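PDB 5I20: aromatic amino acid exporter YddG from Starkeya novella, which exports amino acids of broad variety, including L-threonine, L-methionine, L-lysine and L-glutamate, across the bacterial inner membrane. Local coordinates for residues Met127-Ala130 with Gly131-Leu135; Ala212-Ala215 with Leu216-Pro220; Pro248-Ser251 with Thr252-Leu255. One frame throughout, in Å; residues are numbered along the deposited sequence.

Interaction 1. Residues Met127-Ala130 with Gly131-Leu135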
loop_
_atom_site.group_PDB
_atom_site.type_symbol
_atom_site.label_atom_id
_atom_site.label_comp_id
_atom_site.label_asym_id
_atom_site.label_seq_id
_atom_site.Cartn_x
_atom_site.Cartn_y
_atom_site.Cartn_z
ATOM N N MET A 127 -3.685 -16.652 -6.270
ATOM C CA MET A 127 -3.054 -17.462 -5.237
ATOM C C MET A 127 -2.642 -16.593 -4.053
ATOM O O MET A 127 -2.759 -17.004 -2.896
ATOM C CB MET A 127 -1.837 -18.203 -5.802
ATOM C CG MET A 127 -2.182 -19.263 -6.839
ATOM S SD MET A 127 -0.729 -19.910 -7.698
ATOM C CE MET A 127 0.151 -20.699 -6.347
ATOM N N GLY A 128 -2.158 -15.392 -4.355
ATOM C CA GLY A 128 -1.787 -14.438 -3.327
ATOM C C GLY A 128 -2.994 -13.958 -2.546
ATOM O O GLY A 128 -2.935 -13.810 -1.326
ATOM N N LEU A 129 -4.097 -13.711 -3.249
ATOM C CA LEU A 129 -5.339 -13.330 -2.588
ATOM C C LEU A 129 -5.823 -14.481 -1.717
ATOM O O LEU A 129 -6.317 -14.267 -0.610
ATOM C CB LEU A 129 -6.418 -12.940 -3.602
ATOM C CG LEU A 129 -7.784 -12.600 -2.990
ATOM C CD1 LEU A 129 -7.666 -11.441 -2.002
ATOM C CD2 LEU A 129 -8.822 -12.290 -4.061
ATOM N N ALA A 130 -5.665 -15.702 -2.222
ATOM C CA ALA A 130 -6.057 -16.899 -1.484
ATOM C C ALA A 130 -5.301 -17.005 -0.156
ATOM O O ALA A 130 -5.880 -17.364 0.873
ATOM C CB ALA A 130 -5.819 -18.140 -2.327
ATOM N N GLY A 131 -4.010 -16.692 -0.187
ATOM C CA GLY A 131 -3.186 -16.741 1.007
ATOM C C GLY A 131 -3.596 -15.676 2.003
ATOM O O GLY A 131 -3.588 -15.903 3.211
ATOM N N THR A 132 -3.965 -14.510 1.486
ATOM C CA THR A 132 -4.395 -13.394 2.313
ATOM C C THR A 132 -5.710 -13.718 3.018
ATOM O O THR A 132 -5.887 -13.388 4.191
ATOM C CB THR A 132 -4.546 -12.109 1.471
ATOM O OG1 THR A 132 -3.311 -11.835 0.803
ATOM C CG2 THR A 132 -4.906 -10.921 2.345
ATOM N N VAL A 133 -6.620 -14.375 2.302
ATOM C CA VAL A 133 -7.899 -14.799 2.869
ATOM C C VAL A 133 -7.706 -15.779 4.028
ATOM O O VAL A 133 -8.331 -15.643 5.084
ATOM C CB VAL A 133 -8.803 -15.452 1.797
ATOM C CG1 VAL A 133 -10.005 -16.138 2.438
ATOM C CG2 VAL A 133 -9.256 -14.418 0.780
ATOM N N VAL A 134 -6.843 -16.770 3.824
ATOM C CA VAL A 134 -6.540 -17.743 4.872
ATOM C C VAL A 134 -5.922 -17.056 6.085
ATOM O O VAL A 134 -6.265 -17.357 7.225
ATOM C CB VAL A 134 -5.571 -18.836 4.372
ATOM C CG1 VAL A 134 -5.144 -19.744 5.517
ATOM C CG2 VAL A 134 -6.217 -19.650 3.277
ATOM N N LEU A 135 -5.019 -16.119 5.822
ATOM C CA LEU A 135 -4.267 -15.456 6.875
ATOM C C LEU A 135 -5.154 -14.555 7.731
ATOM O O LEU A 135 -5.229 -14.721 8.948
ATOM C CB LEU A 135 -3.117 -14.649 6.266
ATOM C CG LEU A 135 -2.014 -14.161 7.203
ATOM C CD1 LEU A 135 -1.460 -15.309 8.029
ATOM C CD2 LEU A 135 -0.910 -13.510 6.386
#
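Thr132 holds the carbonyl of Gly128, one turn back in the same helix, with two bonds. Its OG1 lies 2.9 Å from Gly128 O, and its backbone N reaches the same oxygen at 3.1 Å. The two donors come from opposite faces of the carbonyl plane. OG1 is placed for this by the first torsion, which sets it beside the backbone N and anti to the carbonyl carbon (chi1 -56°). This is the tight, buried side of the turn. Gly128 and Gly131 are buried with Thr132, which packs on Tyr245 and Pro248. A valine here would probably leave Gly128 O with the backbone bond alone within this turn. Ala130 and Val134, partly covered, touch Leu273 and Ala266 of helix 265-282. The other side is looser, and Val133 lies on the surface. Leu129, partly covered by Leu100 and Tyr245, is one turn away, yet its CD1 comes only to 4.4 Å from CG2 of Val133. The same CG2 sits closer to the backbone, 3.3 Å from Leu129 O. Bonding of a threonine hydroxyl to the carbonyl four residues earlier is a common arrangement in transmembrane alpha-helices, here in helix 119-136 of a DMT-superfamily transporter.

Interaction 2. Residues Ala212-Ala215 with Leu216-Pro220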
loop_
_atom_site.group_PDB
_atom_site.type_symbol
_atom_site.label_atom_id
_atom_site.label_comp_id
_atom_site.label_asym_id
_atom_site.label_seq_id
_atom_site.Cartn_x
_atom_site.Cartn_y
_atom_site.Cartn_z
ATOM N N ALA A 212 7.805 5.834 16.786
ATOM C CA ALA A 212 7.080 5.038 15.806
ATOM C C ALA A 212 6.561 5.931 14.688
ATOM O O ALA A 212 6.583 5.554 13.516
ATOM C CB ALA A 212 5.935 4.290 16.465
ATOM N N VAL A 213 6.092 7.116 15.063
ATOM C CA VAL A 213 5.610 8.099 14.101
ATOM C C VAL A 213 6.698 8.441 13.089
ATOM O O VAL A 213 6.456 8.451 11.883
ATOM C CB VAL A 213 5.136 9.388 14.801
ATOM C CG1 VAL A 213 4.769 10.450 13.778
ATOM C CG2 VAL A 213 3.958 9.093 15.717
ATOM N N VAL A 214 7.900 8.707 13.591
ATOM C CA VAL A 214 9.025 9.056 12.730
ATOM C C VAL A 214 9.411 7.887 11.823
ATOM O O VAL A 214 9.721 8.080 10.650
ATOM C CB VAL A 214 10.247 9.495 13.560
ATOM C CG1 VAL A 214 11.413 9.851 12.654
ATOM C CG2 VAL A 214 9.882 10.677 14.442
ATOM N N ALA A 215 9.379 6.675 12.371
ATOM C CA ALA A 215 9.703 5.475 11.606
ATOM C C ALA A 215 8.733 5.287 10.446
ATOM O O ALA A 215 9.141 4.993 9.322
ATOM C CB ALA A 215 9.692 4.250 12.504
ATOM N N LEU A 216 7.446 5.458 10.733
ATOM C CA LEU A 216 6.411 5.376 9.711
ATOM C C LEU A 216 6.624 6.443 8.642
ATOM O O LEU A 216 6.468 6.182 7.451
ATOM C CB LEU A 216 5.023 5.530 10.335
ATOM C CG LEU A 216 4.518 4.419 11.257
ATOM C CD1 LEU A 216 3.148 4.775 11.817
ATOM C CD2 LEU A 216 4.464 3.091 10.518
ATOM N N GLY A 217 6.988 7.645 9.079
ATOM C CA GLY A 217 7.183 8.764 8.176
ATOM C C GLY A 217 8.366 8.599 7.240
ATOM O O GLY A 217 8.297 8.979 6.073
ATOM N N ILE A 218 9.454 8.034 7.752
ATOM C CA ILE A 218 10.661 7.846 6.953
ATOM C C ILE A 218 10.570 6.606 6.060
ATOM O O ILE A 218 10.940 6.650 4.889
ATOM C CB ILE A 218 11.912 7.732 7.847
ATOM C CG1 ILE A 218 12.063 8.984 8.713
ATOM C CG2 ILE A 218 13.159 7.523 7.003
ATOM C CD1 ILE A 218 13.296 8.972 9.589
ATOM N N GLY A 219 10.066 5.509 6.614
ATOM C CA GLY A 219 10.040 4.239 5.911
ATOM C C GLY A 219 8.832 4.012 5.020
ATOM O O GLY A 219 8.883 4.285 3.820
ATOM N N PRO A 220 7.736 3.503 5.603
ATOM C CA PRO A 220 6.496 3.174 4.886
ATOM C C PRO A 220 5.854 4.363 4.166
ATOM O O PRO A 220 4.837 4.187 3.494
ATOM C CB PRO A 220 5.578 2.665 6.002
ATOM C CG PRO A 220 6.507 2.159 7.048
ATOM C CD PRO A 220 7.671 3.103 7.019
#
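Leu216 and Ala212 meet one turn apart, and Leu216 is the residue most covered by this contact. Its N donates to Ala212 O at 2.9 Å in a nearly straight bond (N-H...O 166°). Its side chain then folds back over the same carbonyl. With CG beside the backbone N and anti to the carbonyl carbon (chi1 -68°), CG lies 3.3 Å from Ala212 O, and CD1 follows at a longer distance. The apolar branch therefore covers one side of an oxygen already engaged by the backbone. Beyond the turn, Leu216 packs on Leu20 and Ala23 of helix 20-27 and on Thr39 of helix 32-53.

Ala215 comes next, through its carbonyl oxygen. Gly219 N donates to Ala215 O at 2.9 Å, and CD of Pro220 stands 3.3 Å from the same oxygen. This is a proline kink in a transmembrane alpha-helix. Pro220 has no N-H to give, so the regular bond to Leu216 O is missing, and a wider, pi-type turn spans residues 217-220. The carbonyl of Pro220 is hydrogen-bonded to the indole NE1 of Trp17.

Val214, third in coverage, pairs with Ile218 on the opposite side of the helix from Leu216. The two side chains lie side by side and point the same way. CG1 of Val214 is 3.7 Å from CD1 of Ile218. The CG1 of Ile218 drops closer to the backbone, 3.2 Å from Val214 O, beside the bond that Ile218 N makes to that oxygen. Ile218 lies on the surface and also touches Ile42 of helix 32-53.

Interaction 3. Residues Pro248-Ser251 with Thr252-Leu255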
loop_
_atom_site.group_PDB
_atom_site.type_symbol
_atom_site.label_atom_id
_atom_site.label_comp_id
_atom_site.label_asym_id
_atom_site.label_seq_id
_atom_site.Cartn_x
_atom_site.Cartn_y
_atom_site.Cartn_z
ATOM N N PRO A 248 1.000 -9.014 3.424
ATOM C CA PRO A 248 0.332 -9.609 4.592
ATOM C C PRO A 248 1.114 -10.759 5.220
ATOM O O PRO A 248 1.132 -10.888 6.444
ATOM C CB PRO A 248 -0.994 -10.116 4.018
ATOM C CG PRO A 248 -1.236 -9.257 2.826
ATOM C CD PRO A 248 0.123 -9.031 2.238
ATOM N N VAL A 249 1.754 -11.580 4.393
ATOM C CA VAL A 249 2.535 -12.709 4.890
ATOM C C VAL A 249 3.783 -12.241 5.628
ATOM O O VAL A 249 4.076 -12.704 6.731
ATOM C CB VAL A 249 2.953 -13.654 3.745
ATOM C CG1 VAL A 249 3.883 -14.739 4.266
ATOM C CG2 VAL A 249 1.729 -14.265 3.091
ATOM N N LEU A 250 4.520 -11.323 5.014
ATOM C CA LEU A 250 5.720 -10.781 5.632
ATOM C C LEU A 250 5.365 -10.034 6.914
ATOM O O LEU A 250 6.113 -10.074 7.889
ATOM C CB LEU A 250 6.460 -9.863 4.656
ATOM C CG LEU A 250 7.187 -10.567 3.506
ATOM C CD1 LEU A 250 7.718 -9.561 2.501
ATOM C CD2 LEU A 250 8.320 -11.438 4.038
ATOM N N SER A 251 4.214 -9.365 6.908
ATOM C CA SER A 251 3.743 -8.636 8.081
ATOM C C SER A 251 3.550 -9.575 9.267
ATOM O O SER A 251 4.003 -9.294 10.376
ATOM C CB SER A 251 2.435 -7.904 7.770
ATOM O OG SER A 251 1.994 -7.131 8.872
ATOM N N THR A 252 2.889 -10.700 9.019
ATOM C CA THR A 252 2.653 -11.695 10.057
ATOM C C THR A 252 3.959 -12.339 10.518
ATOM O O THR A 252 4.148 -12.585 11.710
ATOM C CB THR A 252 1.689 -12.791 9.571
ATOM O OG1 THR A 252 0.478 -12.186 9.101
ATOM C CG2 THR A 252 1.366 -13.758 10.698
ATOM N N LEU A 253 4.856 -12.608 9.573
ATOM C CA LEU A 253 6.171 -13.154 9.905
ATOM C C LEU A 253 6.948 -12.218 10.833
ATOM O O LEU A 253 7.684 -12.674 11.706
ATOM C CB LEU A 253 6.987 -13.424 8.636
ATOM C CG LEU A 253 6.591 -14.620 7.764
ATOM C CD1 LEU A 253 7.399 -14.639 6.473
ATOM C CD2 LEU A 253 6.778 -15.921 8.523
ATOM N N LEU A 254 6.782 -10.912 10.642
ATOM C CA LEU A 254 7.464 -9.931 11.480
ATOM C C LEU A 254 6.943 -9.979 12.908
ATOM O O LEU A 254 7.720 -9.960 13.860
ATOM C CB LEU A 254 7.304 -8.521 10.913
ATOM C CG LEU A 254 8.261 -8.121 9.791
ATOM C CD1 LEU A 254 7.946 -6.714 9.300
ATOM C CD2 LEU A 254 9.704 -8.215 10.265
ATOM N N LEU A 255 5.622 -10.039 13.044
ATOM C CA LEU A 255 4.981 -10.118 14.350
ATOM C C LEU A 255 5.359 -11.399 15.089
ATOM O O LEU A 255 5.550 -11.384 16.307
ATOM C CB LEU A 255 3.461 -10.028 14.204
ATOM C CG LEU A 255 2.918 -8.736 13.591
ATOM C CD1 LEU A 255 1.403 -8.784 13.508
ATOM C CD2 LEU A 255 3.376 -7.529 14.396
#
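Leu253 rests against Val249 and Leu250, four and three residues earlier in helix 246-258. The setting is a transmembrane alpha-helix of the DMT-superfamily fold, with regular i to i-4 backbone bonds. From the backbone outward, CB of Leu253 sits over the carbonyls of the previous turn, 3.5 Å from Leu250 O and slightly farther from Val249 O. The first torsion puts CG beside the backbone N and anti to the carbonyl carbon (chi1 -73°). CG is thereby brought to 3.3 Å from Val249 O, the oxygen that also accepts from Leu253 N. At the tip, CD1 meets two apolar neighbours, in directions roughly at right angles. It is 4.2 Å from CG1 of Val249, whose side chain runs beside it in the same direction. It is 4.1 Å from CD2 of Leu250, whose side chain crosses it at a slant. These are loose van der Waals contacts. Leu253 and Thr252 also touch Leu267 of helix 265-282, and Val249 packs on Ala270 and Cys271 of that helix. A bound monoolein lies about 5 Å from the side chain of Leu253.

Thr252 supplies the side-chain hydrogen bond of the turn. Within the helix, Pro248 O accepts from both the N and the hydroxyl of Thr252, which approach from opposite faces of the carbonyl plane. Ser251 O has two backbone donors, a well-directed one from Leu255 N and a weak one from Leu254 N. The hydroxyl of Thr252 closes its bond with OG1 3.0 Å from Pro248 O.

All three contacts lie within single transmembrane helices, between successive turns. Interactions 1 and 3 belong to neighbouring helices that touch: CD2 of Leu135 lies 3.3 Å from Pro248 O and equally close to Thr252 OG1. This joins the first EamA region to the second. Both use a threonine hydroxyl on a backbone carbonyl. Interaction 2 lacks one and is marked instead by the break at its proline. It shares the second EamA region with interaction 3, but their nearest atoms are about 9 Å apart. Interaction 2 faces helices 20-27 and 32-53, whereas interactions 1 and 3 both meet helix 265-282. Interactions 1 and 2 mix buried residues with fully exposed ones; in interaction 3 most residues are partly exposed and none fully.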